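Local coordinates for CAG pathogenicity island protein 13 (Helicobacter pylori, PDB 2G3V) that is of unknown function but is encoded on the cag pathogenicity island, which specifies a type IV secretion system, at residues K53-N58 with K87-L92. Residues are numbered along the deposited sequence; the frame is centred on the assembly and turned at random.
Sequences KQMHTN and KVYRLL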
ATOM      1  N   LYS A  53      12.022   2.862  -0.575  1.00  4.58           N
ATOM      2  CA  LYS A  53      13.102   3.747  -0.996  1.00  4.92           C
ATOM      3  C   LYS A  53      14.447   3.023  -0.915  1.00  6.34           C
ATOM      4  O   LYS A  53      15.273   3.139  -1.811  1.00  5.91           O
ATOM      5  CB  LYS A  53      13.140   4.990  -0.114  1.00  5.41           C
ATOM      6  CG  LYS A  53      14.415   5.814  -0.279  1.00  8.48           C
ATOM      7  CD  LYS A  53      14.329   7.140   0.424  1.00  6.12           C
ATOM      8  CE  LYS A  53      13.251   8.000  -0.218  1.00 10.43           C
ATOM      9  NZ  LYS A  53      13.222   9.397   0.309  1.00 11.70           N
ATOM     10  N   GLN A  54      14.649   2.267   0.161  1.00  8.25           N
ATOM     11  CA  GLN A  54      15.887   1.523   0.362  1.00  9.70           C
ATOM     12  C   GLN A  54      16.130   0.442  -0.682  1.00 10.80           C
ATOM     13  O   GLN A  54      17.275   0.040  -0.919  1.00 11.11           O
ATOM     14  CB  GLN A  54      15.905   0.903   1.765  1.00 11.24           C
ATOM     15  CG  GLN A  54      16.652   1.730   2.807  1.00 13.13           C
ATOM     16  CD  GLN A  54      18.159   1.792   2.540  1.00 16.18           C
ATOM     17  OE1 GLN A  54      18.638   2.579   1.707  1.00 16.72           O
ATOM     18  NE2 GLN A  54      18.913   0.949   3.244  1.00 17.91           N
HETATM   19  N   MSE A  55      15.080  -0.032  -1.336  1.00  9.87           N
HETATM   20  CA  MSE A  55      15.301  -1.074  -2.317  1.00  8.14           C
HETATM   21  C   MSE A  55      15.966  -0.525  -3.590  1.00  8.63           C
HETATM   22  O   MSE A  55      17.018  -1.015  -4.021  1.00  8.08           O
HETATM   23  CB  MSE A  55      13.974  -1.769  -2.622  1.00  8.47           C
HETATM   24  CG  MSE A  55      13.312  -2.373  -1.395  1.00  5.82           C
HETATM   25 SE   MSE A  55      14.376  -3.743  -0.540  1.00  1.36          SE
HETATM   26  CE  MSE A  55      14.156  -5.107  -1.833  1.00  6.03           C
ATOM     27  N   HIS A  56      15.366   0.506  -4.173  1.00  8.44           N
ATOM     28  CA  HIS A  56      15.902   1.102  -5.390  1.00  9.40           C
ATOM     29  C   HIS A  56      17.110   2.017  -5.135  1.00  9.10           C
ATOM     30  O   HIS A  56      17.891   2.287  -6.042  1.00 10.74           O
ATOM     31  CB  HIS A  56      14.793   1.871  -6.135  1.00 10.09           C
ATOM     32  CG  HIS A  56      14.352   3.135  -5.451  1.00 13.01           C
ATOM     33  ND1 HIS A  56      15.216   4.171  -5.159  1.00 14.27           N
ATOM     34  CD2 HIS A  56      13.128   3.543  -5.034  1.00 13.60           C
ATOM     35  CE1 HIS A  56      14.546   5.159  -4.591  1.00 13.31           C
ATOM     36  NE2 HIS A  56      13.277   4.803  -4.504  1.00 11.22           N
ATOM     37  N   THR A  57      17.278   2.483  -3.904  1.00  7.76           N
ATOM     38  CA  THR A  57      18.400   3.367  -3.584  1.00  7.38           C
ATOM     39  C   THR A  57      19.617   2.566  -3.121  1.00  8.89           C
ATOM     40  O   THR A  57      20.760   2.996  -3.258  1.00  9.18           O
ATOM     41  CB  THR A  57      18.015   4.369  -2.466  1.00  5.09           C
ATOM     42  OG1 THR A  57      17.004   5.268  -2.942  1.00  4.92           O
ATOM     43  CG2 THR A  57      19.224   5.137  -2.005  1.00  4.54           C
ATOM     44  N   ASN A  58      19.358   1.394  -2.567  1.00 10.85           N
ATOM     45  CA  ASN A  58      20.414   0.530  -2.053  1.00 12.59           C
ATOM     46  C   ASN A  58      20.442  -0.714  -2.935  1.00 11.74           C
ATOM     47  O   ASN A  58      19.399  -1.342  -3.160  1.00  9.61           O
ATOM     48  CB  ASN A  58      20.063   0.160  -0.606  1.00 14.38           C
ATOM     49  CG  ASN A  58      21.276  -0.129   0.256  1.00 17.49           C
ATOM     50  OD1 ASN A  58      22.009  -1.101   0.031  1.00 17.71           O
ATOM     51  ND2 ASN A  58      21.482   0.709   1.271  1.00 16.42           N
ATOM     52  N   LYS A  87      12.139  -1.264 -10.192  1.00  5.74           N
ATOM     53  CA  LYS A  87      11.126  -0.449 -10.849  1.00  5.56           C
ATOM     54  C   LYS A  87       9.876  -0.238 -10.006  1.00  5.27           C
ATOM     55  O   LYS A  87       9.490   0.904  -9.748  1.00  4.99           O
ATOM     56  CB  LYS A  87      10.711  -1.078 -12.186  1.00  6.21           C
ATOM     57  CG  LYS A  87       9.749  -0.211 -12.998  1.00  8.33           C
ATOM     58  CD  LYS A  87       9.360  -0.850 -14.324  1.00  8.06           C
ATOM     59  CE  LYS A  87       8.373   0.045 -15.081  1.00  9.61           C
ATOM     60  NZ  LYS A  87       8.008  -0.473 -16.438  1.00 10.70           N
ATOM     61  N   VAL A  88       9.234  -1.331  -9.591  1.00  4.44           N
ATOM     62  CA  VAL A  88       8.020  -1.227  -8.791  1.00  2.53           C
ATOM     63  C   VAL A  88       8.278  -0.463  -7.511  1.00  1.51           C
ATOM     64  O   VAL A  88       7.464   0.339  -7.089  1.00  1.05           O
ATOM     65  CB  VAL A  88       7.434  -2.620  -8.425  1.00  2.12           C
ATOM     66  CG1 VAL A  88       6.921  -3.307  -9.675  1.00  4.26           C
ATOM     67  CG2 VAL A  88       8.474  -3.476  -7.731  1.00  1.61           C
ATOM     68  N   TYR A  89       9.434  -0.694  -6.906  1.00  1.25           N
ATOM     69  CA  TYR A  89       9.762  -0.038  -5.654  1.00  2.63           C
ATOM     70  C   TYR A  89       9.913   1.470  -5.798  1.00  3.18           C
ATOM     71  O   TYR A  89       9.672   2.223  -4.853  1.00  3.73           O
ATOM     72  CB  TYR A  89      11.007  -0.688  -5.053  1.00  1.49           C
ATOM     73  CG  TYR A  89      10.693  -2.038  -4.444  1.00  2.70           C
ATOM     74  CD1 TYR A  89       9.784  -2.142  -3.390  1.00  1.73           C
ATOM     75  CD2 TYR A  89      11.290  -3.208  -4.923  1.00  1.05           C
ATOM     76  CE1 TYR A  89       9.477  -3.365  -2.821  1.00  1.05           C
ATOM     77  CE2 TYR A  89      10.982  -4.449  -4.361  1.00  3.82           C
ATOM     78  CZ  TYR A  89      10.077  -4.515  -3.308  1.00  2.41           C
ATOM     79  OH  TYR A  89       9.790  -5.726  -2.728  1.00  3.78           O
ATOM     80  N   ARG A  90      10.294   1.922  -6.985  1.00  3.57           N
ATOM     81  CA  ARG A  90      10.430   3.353  -7.213  1.00  3.55           C
ATOM     82  C   ARG A  90       9.018   3.908  -7.203  1.00  4.00           C
ATOM     83  O   ARG A  90       8.749   4.961  -6.629  1.00  5.29           O
ATOM     84  CB  ARG A  90      11.086   3.627  -8.564  1.00  1.45           C
ATOM     85  CG  ARG A  90      12.484   3.048  -8.668  1.00  4.66           C
ATOM     86  CD  ARG A  90      13.327   3.775  -9.699  1.00 11.26           C
ATOM     87  NE  ARG A  90      14.730   3.354  -9.665  1.00 12.88           N
ATOM     88  CZ  ARG A  90      15.221   2.353 -10.389  1.00 13.00           C
ATOM     89  NH1 ARG A  90      14.421   1.671 -11.203  1.00  9.84           N
ATOM     90  NH2 ARG A  90      16.509   2.035 -10.301  1.00 12.48           N
ATOM     91  N   LEU A  91       8.116   3.153  -7.821  1.00  3.78           N
ATOM     92  CA  LEU A  91       6.714   3.516  -7.943  1.00  3.10           C
ATOM     93  C   LEU A  91       5.962   3.283  -6.624  1.00  2.80           C
ATOM     94  O   LEU A  91       4.955   3.935  -6.356  1.00  6.04           O
ATOM     95  CB  LEU A  91       6.084   2.703  -9.086  1.00  2.78           C
ATOM     96  CG  LEU A  91       4.783   3.190  -9.734  1.00  6.42           C
ATOM     97  CD1 LEU A  91       5.042   4.497 -10.491  1.00  5.21           C
ATOM     98  CD2 LEU A  91       4.262   2.126 -10.682  1.00  6.02           C
ATOM     99  N   LEU A  92       6.448   2.346  -5.815  1.00  2.56           N
ATOM    100  CA  LEU A  92       5.845   2.044  -4.513  1.00  2.05           C
ATOM    101  C   LEU A  92       6.207   3.150  -3.530  1.00  2.69           C
ATOM    102  O   LEU A  92       5.373   3.561  -2.724  1.00  2.19           O
ATOM    103  CB  LEU A  92       6.352   0.699  -3.971  1.00  2.93           C
ATOM    104  CG  LEU A  92       5.483  -0.553  -4.145  1.00  2.73           C
ATOM    105  CD1 LEU A  92       4.828  -0.565  -5.516  1.00  6.39           C
ATOM    106  CD2 LEU A  92       6.336  -1.779  -3.970  1.00  3.22           C
TER
HETATM  107  O   HOH W   1      16.930   4.146  -8.212  1.00 31.99           O
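Met-55 lies over the ring of Tyr-89 in a contact between two helices, 35-57 and 82-105, of this all-helical protein. The axes of the pieces 53-57 and 87-92 approach to 8.2 Å. Their directions differ by 138°, inclined but closer to antiparallel than to parallel. This is the tight, buried half of the contact. Met-55 CG makes a CH-pi contact 3.9 Å from the centroid of the Tyr-89 ring, almost on the ring normal. The selenium of this selenomethionine adds a Met-aromatic contact above the same face, 5.2 Å from the centroid. The chain, bent at chi2 and chi3, keeps CE on that side, displaced past the rim at Tyr-89 CE2, 4.1 Å away. On the opposite face lies Val-88 CG2 of the same helix, offset toward the rim. Tyr-89 OH is hydrogen-bonded to the carbonyl of Phe-125, and Met-55 also touches Leu-62 and Val-65 of helix 59-69.

The His-56 and Arg-90 side is more exposed. His-56 CG sits between the backbone N and the carbonyl carbon (chi1 71°), which turns the imidazole back over its own helix, with Lys-53 O 3.4 Å above the ring plane. The two side chains cross, His-56 CB 3.6 Å from Arg-90 CG, with ring and guanidinium planes 28° apart. His-56 CD2 comes within 3.5 Å of Arg-90 CA, while NE2 hydrogen-bonds to Glu-93. No direct hydrogen bond joins the segments. A water bridges them instead: it donates to His-56 O and accepts from Arg-90 NE at 2.8 Å, lying in the guanidinium plane.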